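Local structure of folylpolyglutamate synthase (FolC) (Helicobacter pylori, 6K8C) at residues E86-F91 / G95-E100; S101-A106 / T126-M131; H291-L296 / E325-V330. The protein probably uses ATP to add glutamate to dihydropteroate, forming dihydrofolate, and to lengthen the polyglutamate tail of tetrahydrofolates. All blocks are in the same frame, centred on the assembly; numbering follows the deposited sequence.

Interaction 1 (E86-F91 / G95-E100)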
ATOM      1  N   GLU A  86      -4.900  -2.840  12.063  1.00 32.61           N
ATOM      2  CA  GLU A  86      -5.798  -3.988  12.066  1.00 38.57           C
ATOM      3  C   GLU A  86      -5.784  -4.672  10.710  1.00 36.20           C
ATOM      4  O   GLU A  86      -5.639  -4.021   9.671  1.00 26.09           O
ATOM      5  CB  GLU A  86      -7.253  -3.605  12.387  1.00 35.79           C
ATOM      6  CG  GLU A  86      -7.455  -2.739  13.608  1.00 49.13           C
ATOM      7  CD  GLU A  86      -8.796  -2.033  13.573  1.00 53.16           C
ATOM      8  OE1 GLU A  86      -9.799  -2.685  13.214  1.00 53.30           O
ATOM      9  OE2 GLU A  86      -8.848  -0.829  13.895  1.00 68.07           O
ATOM     10  N   PHE A  87      -5.978  -5.994  10.741  1.00 25.64           N
ATOM     11  CA  PHE A  87      -6.040  -6.795   9.519  1.00 28.71           C
ATOM     12  C   PHE A  87      -7.110  -6.290   8.555  1.00 29.28           C
ATOM     13  O   PHE A  87      -6.925  -6.334   7.333  1.00 27.43           O
ATOM     14  CB  PHE A  87      -6.309  -8.265   9.883  1.00 25.60           C
ATOM     15  CG  PHE A  87      -6.416  -9.187   8.692  1.00 26.59           C
ATOM     16  CD1 PHE A  87      -5.280  -9.613   8.021  1.00 24.55           C
ATOM     17  CD2 PHE A  87      -7.651  -9.639   8.256  1.00 29.22           C
ATOM     18  CE1 PHE A  87      -5.370 -10.465   6.932  1.00 28.72           C
ATOM     19  CE2 PHE A  87      -7.751 -10.496   7.164  1.00 29.02           C
ATOM     20  CZ  PHE A  87      -6.607 -10.907   6.500  1.00 32.27           C
ATOM     21  N   ARG A  88      -8.247  -5.818   9.077  1.00 25.30           N
ATOM     22  CA  ARG A  88      -9.342  -5.474   8.174  1.00 27.78           C
ATOM     23  C   ARG A  88      -9.062  -4.230   7.336  1.00 25.38           C
ATOM     24  O   ARG A  88      -9.833  -3.953   6.413  1.00 27.32           O
ATOM     25  CB  ARG A  88     -10.650  -5.297   8.948  1.00 27.33           C
ATOM     26  CG  ARG A  88     -10.705  -4.077   9.841  1.00 32.99           C
ATOM     27  CD  ARG A  88     -11.877  -4.196  10.805  1.00 46.34           C
ATOM     28  NE  ARG A  88     -12.114  -2.954  11.531  1.00 45.74           N
ATOM     29  CZ  ARG A  88     -13.184  -2.186  11.366  1.00 45.04           C
ATOM     30  NH1 ARG A  88     -13.313  -1.072  12.072  1.00 55.28           N
ATOM     31  NH2 ARG A  88     -14.127  -2.531  10.498  1.00 39.81           N
ATOM     32  N   GLU A  89      -7.992  -3.480   7.631  1.00 27.74           N
ATOM     33  CA  GLU A  89      -7.565  -2.386   6.753  1.00 26.44           C
ATOM     34  C   GLU A  89      -7.353  -2.851   5.320  1.00 32.79           C
ATOM     35  O   GLU A  89      -7.452  -2.051   4.381  1.00 25.56           O
ATOM     36  CB  GLU A  89      -6.260  -1.770   7.253  1.00 29.82           C
ATOM     37  CG  GLU A  89      -6.342  -1.020   8.553  1.00 26.92           C
ATOM     38  CD  GLU A  89      -4.969  -0.756   9.131  1.00 34.41           C
ATOM     39  OE1 GLU A  89      -3.986  -0.664   8.348  1.00 32.54           O
ATOM     40  OE2 GLU A  89      -4.873  -0.637  10.366  1.00 30.40           O
ATOM     41  N   ARG A  90      -7.030  -4.130   5.137  1.00 23.65           N
ATOM     42  CA  ARG A  90      -6.716  -4.670   3.826  1.00 26.25           C
ATOM     43  C   ARG A  90      -7.910  -4.681   2.883  1.00 27.38           C
ATOM     44  O   ARG A  90      -7.722  -4.926   1.687  1.00 24.97           O
ATOM     45  CB  ARG A  90      -6.159  -6.092   3.981  1.00 25.29           C
ATOM     46  CG  ARG A  90      -4.786  -6.130   4.671  1.00 25.20           C
ATOM     47  CD  ARG A  90      -4.466  -7.526   5.194  1.00 28.57           C
ATOM     48  NE  ARG A  90      -3.219  -7.541   5.953  1.00 26.21           N
ATOM     49  CZ  ARG A  90      -2.069  -8.013   5.493  1.00 28.10           C
ATOM     50  NH1 ARG A  90      -2.002  -8.525   4.273  1.00 26.00           N
ATOM     51  NH2 ARG A  90      -0.984  -7.987   6.261  1.00 27.85           N
ATOM     52  N   PHE A  91      -9.120  -4.412   3.374  1.00 22.28           N
ATOM     53  CA  PHE A  91     -10.334  -4.510   2.567  1.00 26.51           C
ATOM     54  C   PHE A  91     -11.123  -3.211   2.696  1.00 28.87           C
ATOM     55  O   PHE A  91     -11.837  -3.002   3.682  1.00 27.93           O
ATOM     56  CB  PHE A  91     -11.172  -5.717   2.991  1.00 29.00           C
ATOM     57  CG  PHE A  91     -10.362  -6.959   3.245  1.00 26.83           C
ATOM     58  CD1 PHE A  91     -10.058  -7.828   2.207  1.00 25.78           C
ATOM     59  CD2 PHE A  91      -9.916  -7.266   4.526  1.00 25.94           C
ATOM     60  CE1 PHE A  91      -9.321  -8.989   2.440  1.00 24.09           C
ATOM     61  CE2 PHE A  91      -9.172  -8.413   4.764  1.00 26.23           C
ATOM     62  CZ  PHE A  91      -8.876  -9.278   3.718  1.00 23.96           C
ATOM     63  N   GLY A  95     -16.467   2.285  -0.024  1.00 28.89           N
ATOM     64  CA  GLY A  95     -16.207   3.571   0.586  1.00 30.85           C
ATOM     65  C   GLY A  95     -15.732   3.552   2.022  1.00 33.24           C
ATOM     66  O   GLY A  95     -15.498   4.627   2.588  1.00 29.95           O
ATOM     67  N   SER A  96     -15.570   2.380   2.634  1.00 28.60           N
ATOM     68  CA  SER A  96     -15.080   2.333   4.003  1.00 26.97           C
ATOM     69  C   SER A  96     -14.389   0.998   4.265  1.00 30.66           C
ATOM     70  O   SER A  96     -14.585   0.016   3.544  1.00 29.48           O
ATOM     71  CB  SER A  96     -16.218   2.557   5.010  1.00 32.04           C
ATOM     72  OG  SER A  96     -17.089   1.447   5.035  1.00 48.03           O
ATOM     73  N   VAL A  97     -13.547   0.991   5.301  1.00 25.19           N
ATOM     74  CA  VAL A  97     -12.929  -0.246   5.763  1.00 27.54           C
ATOM     75  C   VAL A  97     -14.020  -1.248   6.107  1.00 34.45           C
ATOM     76  O   VAL A  97     -15.044  -0.892   6.699  1.00 33.57           O
ATOM     77  CB  VAL A  97     -12.029   0.047   6.975  1.00 27.14           C
ATOM     78  CG1 VAL A  97     -11.655  -1.229   7.699  1.00 33.28           C
ATOM     79  CG2 VAL A  97     -10.778   0.820   6.529  1.00 31.63           C
ATOM     80  N   VAL A  98     -13.810  -2.513   5.724  1.00 32.60           N
ATOM     81  CA  VAL A  98     -14.848  -3.522   5.902  1.00 32.60           C
ATOM     82  C   VAL A  98     -15.175  -3.693   7.381  1.00 34.63           C
ATOM     83  O   VAL A  98     -14.302  -3.603   8.255  1.00 30.46           O
ATOM     84  CB  VAL A  98     -14.421  -4.855   5.259  1.00 31.88           C
ATOM     85  CG1 VAL A  98     -13.273  -5.501   6.039  1.00 28.45           C
ATOM     86  CG2 VAL A  98     -15.613  -5.802   5.154  1.00 33.63           C
ATOM     87  N   GLY A  99     -16.455  -3.910   7.670  1.00 39.96           N
ATOM     88  CA  GLY A  99     -16.862  -4.155   9.037  1.00 37.60           C
ATOM     89  C   GLY A  99     -16.421  -5.526   9.517  1.00 34.67           C
ATOM     90  O   GLY A  99     -16.324  -6.483   8.745  1.00 30.28           O
ATOM     91  N   GLU A 100     -16.151  -5.613  10.822  1.00 36.39           N
ATOM     92  CA  GLU A 100     -15.635  -6.853  11.399  1.00 41.74           C
ATOM     93  C   GLU A 100     -16.577  -8.027  11.157  1.00 35.03           C
ATOM     94  O   GLU A 100     -16.129  -9.140  10.849  1.00 35.50           O
ATOM     95  CB  GLU A 100     -15.398  -6.675  12.897  1.00 44.81           C
ATOM     96  CG  GLU A 100     -14.277  -5.728  13.250  1.00 47.48           C
ATOM     97  CD  GLU A 100     -13.746  -5.971  14.645  1.00 61.00           C
ATOM     98  OE1 GLU A 100     -12.616  -5.529  14.943  1.00 59.58           O
ATOM     99  OE2 GLU A 100     -14.460  -6.611  15.444  1.00 66.90           O
TER
HETATM  100  O   HOH W   1     -10.477  -5.271  13.504  1.00 47.97           O
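Phe91 O accepts the backbone N-H of Val98, 2.9 Å from Val98 N. Beside this bond Val98 CG1 packs 3.7 Å from Phe91 CB, the two side chains running side by side. Arg88 makes much of the remaining contact. With CG set between the backbone N and the carbonyl carbon (chi1 69°), its chain runs extended as far as NE, crossing Val97 and Glu100 at about right angles. Val97 CG1 lies over one guanidinium face and Glu100 CG over the opposite one. At the edge Arg88 NH2 is modelled only 2.5 Å from Val98 O, a bent bond whose exact geometry is doubtful. The contact closes the base of the beta hairpin of strands 91-93 and 96-97, at the edge of the mixed sheet in the Mur ligase middle domain; Gly99 occupies the N-cap position of helix 100-110. In the next shell, Glu86 OE1 takes Arg88 NE at 2.9 Å on its syn side and in the guanidinium plane, a salt bridge that limits rotation of the group. One water donates to Glu86 OE1 at 2.7 Å and to Glu100 OE1 at 2.6 Å, probably easing the proximity of the two carboxylates. Further out, Glu86 N donates to Glu89 OE2 at 2.8 Å, and the Glu89 carboxylate also receives the backbone N-H groups of Val84 and Phe85.

Interaction 2 (S101-A106 / T126-M131)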
ATOM      1  N   SER A 101     -17.885  -7.809  11.297  1.00 35.32           N
ATOM      2  CA  SER A 101     -18.821  -8.920  11.160  1.00 35.25           C
ATOM      3  C   SER A 101     -18.950  -9.370   9.713  1.00 41.98           C
ATOM      4  O   SER A 101     -19.139 -10.564   9.455  1.00 33.69           O
ATOM      5  CB  SER A 101     -20.186  -8.534  11.731  1.00 52.15           C
ATOM      6  OG  SER A 101     -20.487  -7.181  11.443  1.00 68.13           O
ATOM      7  N   VAL A 102     -18.842  -8.439   8.761  1.00 33.57           N
ATOM      8  CA  VAL A 102     -18.853  -8.809   7.348  1.00 35.00           C
ATOM      9  C   VAL A 102     -17.632  -9.655   7.010  1.00 29.45           C
ATOM     10  O   VAL A 102     -17.723 -10.644   6.272  1.00 30.31           O
ATOM     11  CB  VAL A 102     -18.922  -7.543   6.473  1.00 45.15           C
ATOM     12  CG1 VAL A 102     -18.794  -7.903   5.003  1.00 33.99           C
ATOM     13  CG2 VAL A 102     -20.218  -6.784   6.733  1.00 50.02           C
ATOM     14  N   LEU A 103     -16.469  -9.277   7.542  1.00 31.12           N
ATOM     15  CA  LEU A 103     -15.251 -10.043   7.299  1.00 30.22           C
ATOM     16  C   LEU A 103     -15.312 -11.415   7.966  1.00 32.00           C
ATOM     17  O   LEU A 103     -14.918 -12.423   7.366  1.00 31.53           O
ATOM     18  CB  LEU A 103     -14.043  -9.251   7.799  1.00 29.52           C
ATOM     19  CG  LEU A 103     -12.654  -9.868   7.626  1.00 30.89           C
ATOM     20  CD1 LEU A 103     -12.386 -10.232   6.169  1.00 32.34           C
ATOM     21  CD2 LEU A 103     -11.599  -8.909   8.150  1.00 31.55           C
ATOM     22  N   GLU A 104     -15.799 -11.474   9.207  1.00 31.53           N
ATOM     23  CA  GLU A 104     -15.910 -12.761   9.892  1.00 27.40           C
ATOM     24  C   GLU A 104     -16.877 -13.690   9.166  1.00 32.67           C
ATOM     25  O   GLU A 104     -16.656 -14.906   9.108  1.00 39.73           O
ATOM     26  CB  GLU A 104     -16.340 -12.540  11.343  1.00 30.38           C
ATOM     27  CG  GLU A 104     -16.676 -13.821  12.099  1.00 43.91           C
ATOM     28  CD  GLU A 104     -15.464 -14.708  12.354  1.00 47.26           C
ATOM     29  OE1 GLU A 104     -14.320 -14.208  12.294  1.00 41.28           O
ATOM     30  OE2 GLU A 104     -15.660 -15.912  12.626  1.00 55.16           O
ATOM     31  N   ASN A 105     -17.936 -13.131   8.576  1.00 33.31           N
ATOM     32  CA  ASN A 105     -18.894 -13.949   7.839  1.00 32.52           C
ATOM     33  C   ASN A 105     -18.269 -14.550   6.584  1.00 38.56           C
ATOM     34  O   ASN A 105     -18.530 -15.712   6.252  1.00 33.39           O
ATOM     35  CB  ASN A 105     -20.125 -13.115   7.487  1.00 37.17           C
ATOM     36  CG  ASN A 105     -21.050 -13.824   6.525  1.00 51.57           C
ATOM     37  OD1 ASN A 105     -21.060 -13.534   5.328  1.00 54.50           O
ATOM     38  ND2 ASN A 105     -21.828 -14.768   7.041  1.00 58.04           N
ATOM     39  N   ALA A 106     -17.450 -13.779   5.867  1.00 30.03           N
ATOM     40  CA  ALA A 106     -16.756 -14.339   4.712  1.00 28.13           C
ATOM     41  C   ALA A 106     -15.811 -15.455   5.136  1.00 31.33           C
ATOM     42  O   ALA A 106     -15.715 -16.491   4.468  1.00 32.92           O
ATOM     43  CB  ALA A 106     -15.988 -13.239   3.973  1.00 29.15           C
ATOM     44  N   THR A 126      -6.369 -13.023   0.020  1.00 25.40           N
ATOM     45  CA  THR A 126      -6.836 -12.859  -1.354  1.00 24.95           C
ATOM     46  C   THR A 126      -8.225 -13.460  -1.543  1.00 29.76           C
ATOM     47  O   THR A 126      -9.104 -12.836  -2.149  1.00 25.62           O
ATOM     48  CB  THR A 126      -5.832 -13.488  -2.327  1.00 28.41           C
ATOM     49  OG1 THR A 126      -4.556 -12.849  -2.180  1.00 31.75           O
ATOM     50  CG2 THR A 126      -6.295 -13.333  -3.774  1.00 26.80           C
ATOM     51  N   LEU A 127      -8.447 -14.678  -1.035  1.00 29.13           N
ATOM     52  CA  LEU A 127      -9.770 -15.285  -1.149  1.00 27.25           C
ATOM     53  C   LEU A 127     -10.811 -14.480  -0.388  1.00 25.00           C
ATOM     54  O   LEU A 127     -11.951 -14.339  -0.846  1.00 28.82           O
ATOM     55  CB  LEU A 127      -9.755 -16.733  -0.641  1.00 26.51           C
ATOM     56  CG  LEU A 127      -8.942 -17.758  -1.433  1.00 30.76           C
ATOM     57  CD1 LEU A 127      -9.192 -19.157  -0.861  1.00 34.07           C
ATOM     58  CD2 LEU A 127      -9.273 -17.719  -2.920  1.00 28.96           C
ATOM     59  N   LEU A 128     -10.446 -13.956   0.786  1.00 22.89           N
ATOM     60  CA  LEU A 128     -11.370 -13.111   1.530  1.00 24.78           C
ATOM     61  C   LEU A 128     -11.759 -11.880   0.716  1.00 26.70           C
ATOM     62  O   LEU A 128     -12.926 -11.468   0.715  1.00 28.07           O
ATOM     63  CB  LEU A 128     -10.750 -12.701   2.867  1.00 24.98           C
ATOM     64  CG  LEU A 128     -10.681 -13.761   3.969  1.00 25.10           C
ATOM     65  CD1 LEU A 128      -9.835 -13.255   5.126  1.00 28.15           C
ATOM     66  CD2 LEU A 128     -12.078 -14.144   4.437  1.00 27.57           C
ATOM     67  N   ALA A 129     -10.795 -11.282   0.012  1.00 25.65           N
ATOM     68  CA  ALA A 129     -11.104 -10.130  -0.830  1.00 24.49           C
ATOM     69  C   ALA A 129     -12.098 -10.499  -1.925  1.00 27.06           C
ATOM     70  O   ALA A 129     -13.056  -9.759  -2.179  1.00 26.08           O
ATOM     71  CB  ALA A 129      -9.818  -9.558  -1.436  1.00 24.21           C
ATOM     72  N   VAL A 130     -11.886 -11.639  -2.586  1.00 24.09           N
ATOM     73  CA  VAL A 130     -12.799 -12.059  -3.647  1.00 23.89           C
ATOM     74  C   VAL A 130     -14.185 -12.335  -3.080  1.00 32.06           C
ATOM     75  O   VAL A 130     -15.201 -11.988  -3.696  1.00 31.00           O
ATOM     76  CB  VAL A 130     -12.241 -13.287  -4.387  1.00 30.70           C
ATOM     77  CG1 VAL A 130     -13.204 -13.725  -5.502  1.00 34.58           C
ATOM     78  CG2 VAL A 130     -10.861 -12.992  -4.939  1.00 32.95           C
ATOM     79  N   MET A 131     -14.253 -12.964  -1.901  1.00 27.74           N
ATOM     80  CA  MET A 131     -15.547 -13.214  -1.269  1.00 28.68           C
ATOM     81  C   MET A 131     -16.259 -11.904  -0.957  1.00 41.56           C
ATOM     82  O   MET A 131     -17.460 -11.750  -1.217  1.00 32.64           O
ATOM     83  CB  MET A 131     -15.362 -14.039   0.009  1.00 33.16           C
ATOM     84  CG  MET A 131     -15.192 -15.530  -0.221  1.00 42.98           C
ATOM     85  SD  MET A 131     -16.688 -16.332  -0.845  1.00 38.90           S
ATOM     86  CE  MET A 131     -17.804 -16.077   0.531  1.00 38.62           C
TER
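Ala106 is the small bump of helix 100-110 that enters the shallow hollow between Leu128 and Met131, residues one turn apart on helix 121-132. Its CB points at the partner helix and meets Leu128 CD2 at 4.0 Å on one flank and Met131 CB at 4.1 Å on the other. Shape is matched in the reverse sense as well: Leu128 is the larger bump, and its forked end reaches into the space between Leu103 and Ala106, again one turn apart. Of its two methyls, CD2 rests on Ala106, against the methyl and the carbonyl carbon alike, while CD1 meets Leu103 CD1 at 4.1 Å. The two leucines cross at about a right angle. Leu103 CG swings opposite its own backbone N (chi1 -179°), whereas Leu128 CG lies beside its N, and both ends thereby come nearer the facing helix than their first bonds suggest. Met131 offers only its base here, because the chain bends at chi2 and chi3, and its sulfur stays farther from Ala106 than CB does. The packing is wholly apolar and buried. A side chain as short as that of Ala106 lets the backbones come to a CA-CA distance of 6.2 Å from Ala106 to Met131, although the short axes stay 9.9 Å apart and cross steeply, at 110°. Both helices lie in the Mur ligase middle domain, of the P-loop NTPase clan, beside the edge of its mixed sheet. Helix 121-132 is shared between helices 100-110 and 28-41: Leu132 continues the seam onto Val102, Leu103 and Ala106, while Leu127, Val130 and Met131 pack against Ile34 and Phe38. Phe91, starting strand 91-93 next to edge strand 96-97, joins both helices to the sheet.

Interaction 3 (H291-L296 / E325-V330)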
ATOM      1  N   HIS A 291       9.955  12.693  -0.449  1.00 31.00           N
ATOM      2  CA  HIS A 291       8.683  13.362  -0.695  1.00 30.85           C
ATOM      3  C   HIS A 291       7.778  13.310   0.529  1.00 26.93           C
ATOM      4  O   HIS A 291       7.181  14.323   0.915  1.00 30.66           O
ATOM      5  CB  HIS A 291       7.980  12.744  -1.903  1.00 42.37           C
ATOM      6  CG  HIS A 291       6.771  13.506  -2.335  1.00 44.03           C
ATOM      7  ND1 HIS A 291       6.840  14.590  -3.183  1.00 54.08           N
ATOM      8  CD2 HIS A 291       5.464  13.365  -2.009  1.00 45.70           C
ATOM      9  CE1 HIS A 291       5.625  15.074  -3.375  1.00 51.07           C
ATOM     10  NE2 HIS A 291       4.773  14.349  -2.674  1.00 46.44           N
ATOM     11  N   SER A 292       7.640  12.135   1.150  1.00 30.55           N
ATOM     12  CA  SER A 292       6.796  12.068   2.338  1.00 31.40           C
ATOM     13  C   SER A 292       7.443  12.785   3.513  1.00 24.89           C
ATOM     14  O   SER A 292       6.743  13.391   4.327  1.00 26.72           O
ATOM     15  CB  SER A 292       6.475  10.614   2.704  1.00 29.67           C
ATOM     16  OG  SER A 292       7.642   9.829   2.867  1.00 34.91           O
ATOM     17  N   ALA A 293       8.775  12.751   3.608  1.00 26.63           N
ATOM     18  CA  ALA A 293       9.440  13.444   4.707  1.00 27.37           C
ATOM     19  C   ALA A 293       9.188  14.944   4.641  1.00 28.88           C
ATOM     20  O   ALA A 293       8.946  15.587   5.670  1.00 28.21           O
ATOM     21  CB  ALA A 293      10.935  13.139   4.691  1.00 26.34           C
ATOM     22  N   LYS A 294       9.225  15.519   3.434  1.00 26.28           N
ATOM     23  CA  LYS A 294       8.911  16.935   3.284  1.00 28.79           C
ATOM     24  C   LYS A 294       7.478  17.224   3.709  1.00 28.26           C
ATOM     25  O   LYS A 294       7.214  18.217   4.397  1.00 29.39           O
ATOM     26  CB  LYS A 294       9.144  17.376   1.839  1.00 32.26           C
ATOM     27  CG  LYS A 294      10.607  17.442   1.441  1.00 35.92           C
ATOM     28  CD  LYS A 294      10.766  17.813  -0.027  1.00 49.22           C
ATOM     29  CE  LYS A 294      12.231  17.981  -0.398  1.00 53.05           C
ATOM     30  NZ  LYS A 294      12.430  18.043  -1.874  1.00 73.24           N
ATOM     31  N   ALA A 295       6.539  16.359   3.315  1.00 31.61           N
ATOM     32  CA  ALA A 295       5.140  16.574   3.669  1.00 36.07           C
ATOM     33  C   ALA A 295       4.919  16.438   5.170  1.00 29.53           C
ATOM     34  O   ALA A 295       4.099  17.159   5.752  1.00 31.69           O
ATOM     35  CB  ALA A 295       4.255  15.587   2.911  1.00 34.69           C
ATOM     36  N   LEU A 296       5.634  15.516   5.818  1.00 31.54           N
ATOM     37  CA  LEU A 296       5.467  15.363   7.258  1.00 26.59           C
ATOM     38  C   LEU A 296       6.087  16.531   8.012  1.00 31.44           C
ATOM     39  O   LEU A 296       5.551  16.970   9.037  1.00 29.73           O
ATOM     40  CB  LEU A 296       6.069  14.038   7.714  1.00 28.40           C
ATOM     41  CG  LEU A 296       5.188  12.856   7.307  1.00 35.39           C
ATOM     42  CD1 LEU A 296       6.017  11.613   7.179  1.00 31.54           C
ATOM     43  CD2 LEU A 296       4.065  12.651   8.312  1.00 30.21           C
ATOM     44  N   GLU A 325      17.895  14.402   7.029  1.00 26.78           N
ATOM     45  CA  GLU A 325      18.292  15.784   6.777  1.00 28.85           C
ATOM     46  C   GLU A 325      17.077  16.661   6.502  1.00 23.50           C
ATOM     47  O   GLU A 325      17.010  17.809   6.960  1.00 26.48           O
ATOM     48  CB  GLU A 325      19.276  15.844   5.609  1.00 29.75           C
ATOM     49  CG  GLU A 325      19.850  17.227   5.370  1.00 32.62           C
ATOM     50  CD  GLU A 325      20.704  17.297   4.117  1.00 40.98           C
ATOM     51  OE1 GLU A 325      20.177  17.035   3.012  1.00 38.62           O
ATOM     52  OE2 GLU A 325      21.906  17.611   4.240  1.00 47.76           O
ATOM     53  N   ILE A 326      16.102  16.135   5.762  1.00 27.98           N
ATOM     54  CA  ILE A 326      14.879  16.887   5.488  1.00 26.86           C
ATOM     55  C   ILE A 326      14.098  17.136   6.775  1.00 28.56           C
ATOM     56  O   ILE A 326      13.560  18.229   6.994  1.00 26.09           O
ATOM     57  CB  ILE A 326      14.034  16.145   4.434  1.00 31.03           C
ATOM     58  CG1 ILE A 326      14.671  16.295   3.047  1.00 27.17           C
ATOM     59  CG2 ILE A 326      12.589  16.642   4.437  1.00 26.23           C
ATOM     60  CD1 ILE A 326      14.275  15.199   2.075  1.00 30.00           C
ATOM     61  N   LEU A 327      14.038  16.133   7.656  1.00 25.70           N
ATOM     62  CA  LEU A 327      13.240  16.265   8.869  1.00 26.56           C
ATOM     63  C   LEU A 327      13.954  17.057   9.955  1.00 28.44           C
ATOM     64  O   LEU A 327      13.287  17.650  10.810  1.00 23.55           O
ATOM     65  CB  LEU A 327      12.858  14.883   9.408  1.00 25.78           C
ATOM     66  CG  LEU A 327      11.837  14.126   8.557  1.00 31.89           C
ATOM     67  CD1 LEU A 327      11.796  12.649   8.926  1.00 26.05           C
ATOM     68  CD2 LEU A 327      10.470  14.768   8.723  1.00 28.85           C
ATOM     69  N   LYS A 328      15.287  17.088   9.936  1.00 26.36           N
ATOM     70  CA  LYS A 328      16.046  17.716  11.019  1.00 28.64           C
ATOM     71  C   LYS A 328      15.544  19.096  11.441  1.00 29.45           C
ATOM     72  O   LYS A 328      15.514  19.359  12.655  1.00 30.84           O
ATOM     73  CB  LYS A 328      17.531  17.807  10.632  1.00 28.12           C
ATOM     74  CG  LYS A 328      18.381  18.419  11.736  1.00 32.13           C
ATOM     75  CD  LYS A 328      19.844  18.530  11.353  1.00 34.86           C
ATOM     76  CE  LYS A 328      20.613  19.260  12.444  1.00 42.58           C
ATOM     77  NZ  LYS A 328      22.019  19.509  12.031  1.00 49.95           N
ATOM     78  N   PRO A 329      15.151  20.006  10.540  1.00 28.12           N
ATOM     79  CA  PRO A 329      14.708  21.335  11.002  1.00 31.05           C
ATOM     80  C   PRO A 329      13.543  21.317  11.982  1.00 37.89           C
ATOM     81  O   PRO A 329      13.348  22.312  12.689  1.00 30.99           O
ATOM     82  CB  PRO A 329      14.329  22.049   9.698  1.00 32.81           C
ATOM     83  CG  PRO A 329      15.216  21.436   8.686  1.00 32.36           C
ATOM     84  CD  PRO A 329      15.309  19.980   9.073  1.00 27.73           C
ATOM     85  N   VAL A 330      12.768  20.232  12.066  1.00 29.28           N
ATOM     86  CA  VAL A 330      11.651  20.174  13.003  1.00 26.76           C
ATOM     87  C   VAL A 330      11.833  19.078  14.047  1.00 30.87           C
ATOM     88  O   VAL A 330      10.884  18.756  14.768  1.00 35.14           O
ATOM     89  CB  VAL A 330      10.302  20.000  12.274  1.00 34.21           C
ATOM     90  CG1 VAL A 330       9.991  21.210  11.403  1.00 31.90           C
ATOM     91  CG2 VAL A 330      10.292  18.722  11.447  1.00 26.46           C
TER
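Ile326 sets its CG2 methyl against Ala293 and Lys294 of helix 290-303. Both helices belong to the Mur ligase glutamate ligase domain, an alpha/beta fold in which helix 320-327 forms the crossover of a beta-alpha-beta unit between the parallel strands 308-312 and 331-336; helix 290-303 lies alongside, leading into the first of those strands. The beta-branch of Ile326 decides what touches: CG2 stands opposite the backbone N and faces the partner, while CG1 occupies the position beside that N. CG2 meets Ala293 CB at 3.9 Å and Lys294 CG at 3.7 Å, thus bridging two consecutive residues of one helix. Lys294 and Ile326 run obliquely to one another. The lysine contributes the foot of its aliphatic chain, which then continues extended; the residue is solvent-exposed. Leu327 approaches from a second direction, with its CG 4.1 Å from Ala293 CB, so both branched side chains meet the same methyl. Leu327 sets off alongside the partner helix, but chi1 of -70° helps bring its end closer. Beneath the seam Tyr376 of strand 373-376 touches Ala293, Leu296 and Leu327, and its OH is hydrogen-bonded with Ser292 OG. Lys297 NZ adds a polar link between the helices by binding Ile326 O. On the inner side of the contact, Leu327 CD2 packs 3.5 Å from the backbone oxygen Ala293 O.

Along the chain the three contacts come strictly in series. Interactions 1 and 2 share the Mur ligase middle domain: their centres are about 10 Å apart, strand 96-97 leads directly into helix 100-110, and they touch where Phe91 packs on Leu103, Leu128 and Ala129 and where Arg88 meets Leu103. The hairpin at the sheet edge and the crossed helices therefore form one continuous packing unit. Interaction 3 lies in the glutamate ligase domain, against a separate six-stranded sheet, its centre about 30 Å from that of interaction 1 and about 38 Å from that of interaction 2. It touches neither and packs helices within the second of the two domains that Mur-type ligases combine.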